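Local coordinates for protein DNA polymerase (Bacillus phage phi29, PDB 2PY5) that replicates the viral genome by protein-primed, processive strand-displacement DNA synthesis and, in its natural form, also has 3'-5' exonuclease activity, at residues K220-A225 against M429-T434; S329-E334 against A437-I442. The protein carries 2 engineered substitutions. All blocks are in the same frame, centred on the assembly; numbering follows the deposited sequence.

Interaction 1. Residues K220-A225 against M429-T434; sequences KEVRYA and MGVFIT. With nucleotides of chain C.
Val431 packs against Val222 and Ala225 in a small, buried, mostly apolar contact between the last turn of helix 216-223, with the residues just after it, and helix 427-447 of this B-family polymerase. Residues 220-225 belong to the region between the exonuclease and polymerization parts that takes part in DNA binding. Residues 429-434 belong to the polymerization part. Val431 puts one methyl on each partner. Its CG1, anti to the backbone N (chi1 163°), lies 3.9 Å from Ala225 CB and also meets the Ala225 carbonyl oxygen. Its CG2, beside the backbone N, lies 3.8 Å from Val222 CG1 and 3.5 Å from Val222 O. The two valine side chains cross at a slant. Ile285 of strand 283-294 touches all three residues.

No direct hydrogen bond joins the segments. A water bridges them instead. It donates to Ala225 O at 2.9 Å and to Thr434 OG1 at 2.8 Å. Thr434 OG1 is also bonded to Arg227 O, which ties helix 427-447 to the chain just after residues 220-225. Thr434 is probably involved in binding template-primer structures.

Arg223 leaves the backbone away from residues 429-434 and binds the DNA backbone. The guanidinium is also held within the protein, by a salt bridge from NH2 to Asp219 and a hydrogen bond from NH1 to Ala394 O. The chain runs extended to CD and then bends (chi3 -53°), which keeps NH1 close to the same phosphate oxygen that CD touches, OP1 of DT6 of chain C. This OP1 lies at the guanidinium edge, in its plane. Arg223 NH1 donates to OP1 of DT6 at 3.2 Å, in a nearly straight bond of 172°.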
loop_
_atom_site.group_PDB
_atom_site.type_symbol
_atom_site.label_atom_id
_atom_site.label_comp_id
_atom_site.label_asym_id
_atom_site.label_seq_id
_atom_site.Cartn_x
_atom_site.Cartn_y
_atom_site.Cartn_z
ATOM N N LYS F 220 22.010 -2.176 -4.555
ATOM C CA LYS F 220 21.822 -3.181 -3.522
ATOM C C LYS F 220 22.305 -2.669 -2.148
ATOM O O LYS F 220 21.626 -2.853 -1.154
ATOM C CB LYS F 220 22.542 -4.479 -3.905
ATOM C CG LYS F 220 22.353 -5.613 -2.923
ATOM C CD LYS F 220 22.853 -6.958 -3.501
ATOM N N GLU F 221 23.464 -2.012 -2.119
ATOM C CA GLU F 221 23.968 -1.411 -0.867
ATOM C C GLU F 221 23.041 -0.330 -0.331
ATOM O O GLU F 221 22.715 -0.300 0.855
ATOM C CB GLU F 221 25.387 -0.844 -1.045
ATOM C CG GLU F 221 26.428 -1.897 -1.354
ATOM C CD GLU F 221 27.854 -1.376 -1.307
ATOM O OE1 GLU F 221 28.779 -2.218 -1.361
ATOM O OE2 GLU F 221 28.059 -0.143 -1.175
ATOM N N VAL F 222 22.602 0.563 -1.216
ATOM C CA VAL F 222 21.668 1.606 -0.819
ATOM C C VAL F 222 20.403 0.967 -0.211
ATOM O O VAL F 222 19.891 1.421 0.799
ATOM C CB VAL F 222 21.305 2.534 -2.007
ATOM C CG1 VAL F 222 20.247 3.574 -1.611
ATOM C CG2 VAL F 222 22.575 3.252 -2.527
ATOM N N ARG F 223 19.920 -0.104 -0.850
ATOM C CA ARG F 223 18.667 -0.726 -0.483
ATOM C C ARG F 223 18.705 -1.342 0.918
ATOM O O ARG F 223 17.682 -1.416 1.595
ATOM C CB ARG F 223 18.291 -1.769 -1.534
ATOM C CG ARG F 223 16.969 -2.532 -1.301
ATOM C CD ARG F 223 16.622 -3.445 -2.485
ATOM N NE ARG F 223 16.658 -2.646 -3.697
ATOM C CZ ARG F 223 15.732 -1.774 -4.044
ATOM N NH1 ARG F 223 14.582 -1.687 -3.376
ATOM N NH2 ARG F 223 15.937 -1.029 -5.120
ATOM N N TYR F 224 19.892 -1.744 1.368
ATOM C CA TYR F 224 20.014 -2.239 2.740
ATOM C C TYR F 224 19.554 -1.203 3.768
ATOM O O TYR F 224 19.182 -1.563 4.880
ATOM C CB TYR F 224 21.443 -2.663 3.083
ATOM C CG TYR F 224 22.034 -3.809 2.296
ATOM C CD1 TYR F 224 23.321 -3.735 1.814
ATOM C CD2 TYR F 224 21.298 -4.958 2.037
ATOM C CE1 TYR F 224 23.884 -4.769 1.100
ATOM C CE2 TYR F 224 21.860 -6.009 1.313
ATOM C CZ TYR F 224 23.141 -5.899 0.845
ATOM O OH TYR F 224 23.731 -6.948 0.124
ATOM N N ALA F 225 19.634 0.082 3.395
ATOM C CA ALA F 225 19.256 1.164 4.265
ATOM C C ALA F 225 17.793 1.588 4.117
ATOM O O ALA F 225 17.367 2.550 4.783
ATOM C CB ALA F 225 20.198 2.393 4.007
ATOM N N MET F 429 16.815 8.295 -2.747
ATOM C CA MET F 429 15.734 9.211 -2.439
ATOM C C MET F 429 14.690 8.546 -1.557
ATOM O O MET F 429 14.192 9.148 -0.598
ATOM C CB MET F 429 15.111 9.751 -3.737
ATOM C CG MET F 429 14.049 10.785 -3.598
ATOM S SD MET F 429 14.602 12.256 -2.732
ATOM C CE MET F 429 15.331 13.333 -3.947
ATOM N N GLY F 430 14.354 7.290 -1.857
ATOM C CA GLY F 430 13.429 6.549 -1.000
ATOM C C GLY F 430 13.983 6.359 0.404
ATOM O O GLY F 430 13.281 6.543 1.409
ATOM N N VAL F 431 15.254 5.978 0.488
ATOM C CA VAL F 431 15.898 5.749 1.784
ATOM C C VAL F 431 15.750 6.980 2.682
ATOM O O VAL F 431 15.382 6.885 3.853
ATOM C CB VAL F 431 17.395 5.410 1.605
ATOM C CG1 VAL F 431 18.157 5.569 2.907
ATOM C CG2 VAL F 431 17.549 3.996 0.997
ATOM N N PHE F 432 16.027 8.169 2.125
ATOM C CA PHE F 432 15.987 9.376 2.923
ATOM C C PHE F 432 14.600 9.958 3.166
ATOM O O PHE F 432 14.355 10.575 4.201
ATOM C CB PHE F 432 16.930 10.419 2.321
ATOM C CG PHE F 432 18.353 10.193 2.719
ATOM C CD1 PHE F 432 19.172 9.330 1.995
ATOM C CD2 PHE F 432 18.869 10.795 3.854
ATOM C CE1 PHE F 432 20.485 9.120 2.393
ATOM C CE2 PHE F 432 20.182 10.562 4.255
ATOM C CZ PHE F 432 20.979 9.727 3.525
ATOM N N ILE F 433 13.684 9.731 2.244
ATOM C CA ILE F 433 12.323 10.210 2.476
ATOM C C ILE F 433 11.732 9.480 3.677
ATOM O O ILE F 433 11.163 10.120 4.578
ATOM C CB ILE F 433 11.448 10.099 1.233
ATOM C CG1 ILE F 433 11.859 11.145 0.183
ATOM C CG2 ILE F 433 9.948 10.296 1.610
ATOM C CD1 ILE F 433 11.279 10.896 -1.202
ATOM N N THR F 434 11.888 8.151 3.727
ATOM C CA THR F 434 11.335 7.393 4.862
ATOM C C THR F 434 12.140 7.659 6.154
ATOM O O THR F 434 11.556 7.722 7.247
ATOM C CB THR F 434 11.219 5.915 4.579
ATOM O OG1 THR F 434 12.524 5.347 4.393
ATOM C CG2 THR F 434 10.343 5.649 3.357
ATOM P P DT C 6 12.461 -4.217 -1.468
ATOM O OP1 DT C 6 13.768 -3.732 -0.992
ATOM O OP2 DT C 6 12.246 -4.684 -2.866
ATOM O "O5'" DT C 6 11.974 -5.418 -0.523
ATOM C "C5'" DT C 6 12.175 -5.381 0.877
ATOM C "C4'" DT C 6 11.705 -6.696 1.463
ATOM O "O4'" DT C 6 10.258 -6.710 1.384
ATOM C "C3'" DT C 6 12.202 -7.947 0.727
ATOM O "O3'" DT C 6 12.589 -8.990 1.638
ATOM C "C2'" DT C 6 11.006 -8.354 -0.126
ATOM C "C1'" DT C 6 9.832 -7.889 0.733
ATOM N N1 DT C 6 8.543 -7.598 -0.010
ATOM C C2 DT C 6 7.360 -8.090 0.511
ATOM O O2 DT C 6 7.308 -8.750 1.540
ATOM N N3 DT C 6 6.236 -7.776 -0.224
ATOM C C4 DT C 6 6.170 -7.044 -1.398
ATOM O O4 DT C 6 5.104 -6.828 -1.972
ATOM C C5 DT C 6 7.442 -6.556 -1.888
ATOM C C7 DT C 6 7.515 -5.751 -3.153
ATOM C C6 DT C 6 8.548 -6.851 -1.183
HETATM O O HOH W 1 15.046 4.233 4.922
#

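Interaction 2. Residues S329-E334 against A437-I442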
loop_
_atom_site.group_PDB
_atom_site.type_symbol
_atom_site.label_atom_id
_atom_site.label_comp_id
_atom_site.label_asym_id
_atom_site.label_seq_id
_atom_site.Cartn_x
_atom_site.Cartn_y
_atom_site.Cartn_z
ATOM N N SER F 329 21.132 5.351 6.894
ATOM C CA SER F 329 21.216 6.765 6.526
ATOM C C SER F 329 21.795 7.555 7.699
ATOM O O SER F 329 21.684 7.156 8.864
ATOM C CB SER F 329 19.826 7.298 6.175
ATOM O OG SER F 329 19.012 7.478 7.342
ATOM N N ASN F 330 22.371 8.725 7.440
ATOM C CA ASN F 330 22.893 9.526 8.542
ATOM C C ASN F 330 21.796 9.943 9.543
ATOM O O ASN F 330 22.067 10.119 10.730
ATOM C CB ASN F 330 23.684 10.765 8.053
ATOM C CG ASN F 330 22.873 11.683 7.151
ATOM O OD1 ASN F 330 22.735 11.417 5.958
ATOM N ND2 ASN F 330 22.365 12.788 7.718
ATOM N N VAL F 331 20.570 10.091 9.042
ATOM C CA VAL F 331 19.436 10.447 9.873
ATOM C C VAL F 331 19.195 9.296 10.883
ATOM O O VAL F 331 19.062 9.525 12.085
ATOM C CB VAL F 331 18.187 10.660 9.021
ATOM C CG1 VAL F 331 16.986 10.899 9.911
ATOM C CG2 VAL F 331 18.377 11.874 8.067
ATOM N N ASP F 332 19.116 8.081 10.374
ATOM C CA ASP F 332 18.907 6.910 11.249
ATOM C C ASP F 332 20.088 6.654 12.177
ATOM O O ASP F 332 19.903 6.271 13.351
ATOM C CB ASP F 332 18.629 5.656 10.412
ATOM C CG ASP F 332 17.323 5.733 9.657
ATOM O OD1 ASP F 332 16.270 5.808 10.299
ATOM O OD2 ASP F 332 17.341 5.673 8.406
ATOM N N LEU F 333 21.293 6.880 11.671
ATOM C CA LEU F 333 22.515 6.660 12.447
ATOM C C LEU F 333 22.587 7.650 13.619
ATOM O O LEU F 333 22.918 7.277 14.758
ATOM C CB LEU F 333 23.740 6.817 11.537
ATOM C CG LEU F 333 25.079 6.713 12.260
ATOM C CD1 LEU F 333 25.271 5.330 12.886
ATOM C CD2 LEU F 333 26.221 7.041 11.311
ATOM N N GLU F 334 22.258 8.925 13.383
ATOM C CA GLU F 334 22.288 9.870 14.483
ATOM C C GLU F 334 21.205 9.570 15.538
ATOM O O GLU F 334 21.438 9.727 16.735
ATOM C CB GLU F 334 22.219 11.293 13.979
ATOM C CG GLU F 334 23.488 11.690 13.185
ATOM C CD GLU F 334 24.837 11.559 13.958
ATOM O OE1 GLU F 334 24.901 11.667 15.212
ATOM O OE2 GLU F 334 25.863 11.354 13.277
ATOM N N ALA F 437 10.924 10.827 7.599
ATOM C CA ALA F 437 9.586 10.597 8.126
ATOM C C ALA F 437 9.695 9.942 9.522
ATOM O O ALA F 437 9.050 10.386 10.489
ATOM C CB ALA F 437 8.821 9.734 7.209
ATOM N N ARG F 438 10.545 8.933 9.638
ATOM C CA ARG F 438 10.762 8.298 10.940
ATOM C C ARG F 438 11.294 9.299 11.953
ATOM O O ARG F 438 10.847 9.344 13.102
ATOM C CB ARG F 438 11.728 7.108 10.842
ATOM C CG ARG F 438 11.169 5.932 10.157
ATOM C CD ARG F 438 12.084 4.705 10.298
ATOM N NE ARG F 438 13.336 4.867 9.577
ATOM C CZ ARG F 438 13.484 4.746 8.261
ATOM N NH1 ARG F 438 12.456 4.434 7.482
ATOM N NH2 ARG F 438 14.669 4.900 7.709
ATOM N N TYR F 439 12.263 10.109 11.522
ATOM C CA TYR F 439 12.854 11.129 12.371
ATOM C C TYR F 439 11.770 12.063 12.917
ATOM O O TYR F 439 11.759 12.410 14.098
ATOM C CB TYR F 439 13.896 11.923 11.568
ATOM C CG TYR F 439 14.511 13.072 12.305
ATOM C CD1 TYR F 439 15.632 12.892 13.083
ATOM C CD2 TYR F 439 13.954 14.351 12.233
ATOM C CE1 TYR F 439 16.190 13.936 13.774
ATOM C CE2 TYR F 439 14.509 15.406 12.921
ATOM C CZ TYR F 439 15.629 15.192 13.692
ATOM O OH TYR F 439 16.218 16.235 14.399
ATOM N N THR F 440 10.872 12.492 12.035
ATOM C CA THR F 440 9.806 13.389 12.434
ATOM C C THR F 440 8.984 12.816 13.579
ATOM O O THR F 440 8.704 13.504 14.576
ATOM C CB THR F 440 8.893 13.689 11.269
ATOM O OG1 THR F 440 9.663 14.315 10.219
ATOM C CG2 THR F 440 7.750 14.600 11.698
ATOM N N THR F 441 8.588 11.551 13.427
ATOM C CA THR F 441 7.726 10.906 14.412
ATOM C C THR F 441 8.468 10.524 15.702
ATOM O O THR F 441 8.000 10.806 16.801
ATOM C CB THR F 441 7.060 9.708 13.753
ATOM O OG1 THR F 441 6.177 10.220 12.743
ATOM C CG2 THR F 441 6.308 8.819 14.780
ATOM N N ILE F 442 9.644 9.928 15.560
ATOM C CA ILE F 442 10.444 9.519 16.714
ATOM C C ILE F 442 10.826 10.718 17.577
ATOM O O ILE F 442 10.760 10.646 18.817
ATOM C CB ILE F 442 11.693 8.737 16.280
ATOM C CG1 ILE F 442 11.275 7.429 15.621
ATOM C CG2 ILE F 442 12.622 8.506 17.471
ATOM C CD1 ILE F 442 12.389 6.727 14.856
#
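Asp332 and Arg438 form a salt bridge between the first turn of helix 330-339 and the middle of helix 427-447. The arginine grips the carboxylate side-on. Arg438 NE donates to Asp332 OD1 at 3.2 Å, and Arg438 NH2 donates to Asp332 OD2 at 2.9 Å. Both oxygens are met on their syn sides. The carboxylate and guanidinium planes are only 16° apart, so the two groups are nearly coplanar and meet edge to edge. A weak third bond runs from NH2 to OD1. The bend of the arginine chain at chi3 (-68°) turns its NE and NH2 edge to the acid.

Ser329 sets the aspartate in place. It is the N-cap of helix 330-339, and its OG accepts from Asp332 N at 3.1 Å. The same OG donates to Asp332 OD2 at 2.7 Å, from above the carboxylate plane. OD2 thus has two donors, Ser329 OG and Arg438 NH2. The nearby start of the helix would probably also favour the negative charge of the carboxylate. The far side of the guanidinium is engaged too: Arg438 NH1 donates to Gly228 O and makes a weak bond to Thr434 OG1.

The other part of the contact is looser and apolar. Val331 CG1 rests on Tyr439 CB at 3.7 Å and approaches the ring obliquely, with Tyr439 CD1 at 4.0 Å. Val331 is buried. The solvent side is at Tyr439, which is partly exposed, whereas Arg438 is buried. The tyrosine ring meets Trp436 edge-to-face. The polar part is a serine N-cap coupled to a bidentate salt bridge, built round Arg438, a residue probably involved in binding template-primer structures in the polymerization part.

Overall arrangement
Interactions 1 and 2 share helix 427-447, and their centres are 12 Å apart. They touch directly: Phe432 CZ lies 3.8 Å from Ser329 CB, and Val431 CG1 lies 4.1 Å from the same CB. Thr434 of interaction 1 and Arg438 of interaction 2 sit one turn apart on this helix, at two probable template-primer sites. The DNA strand meets interaction 1 at Arg223, whereas the nearest atom of interaction 2 is about 9 Å from it. The Arg438 side chain is about 6 Å from that of Tyr254, which is probably involved in nucleotide selection. Helix 427-447 thus carries both contacts, one reaching the DNA and the other close to Tyr254.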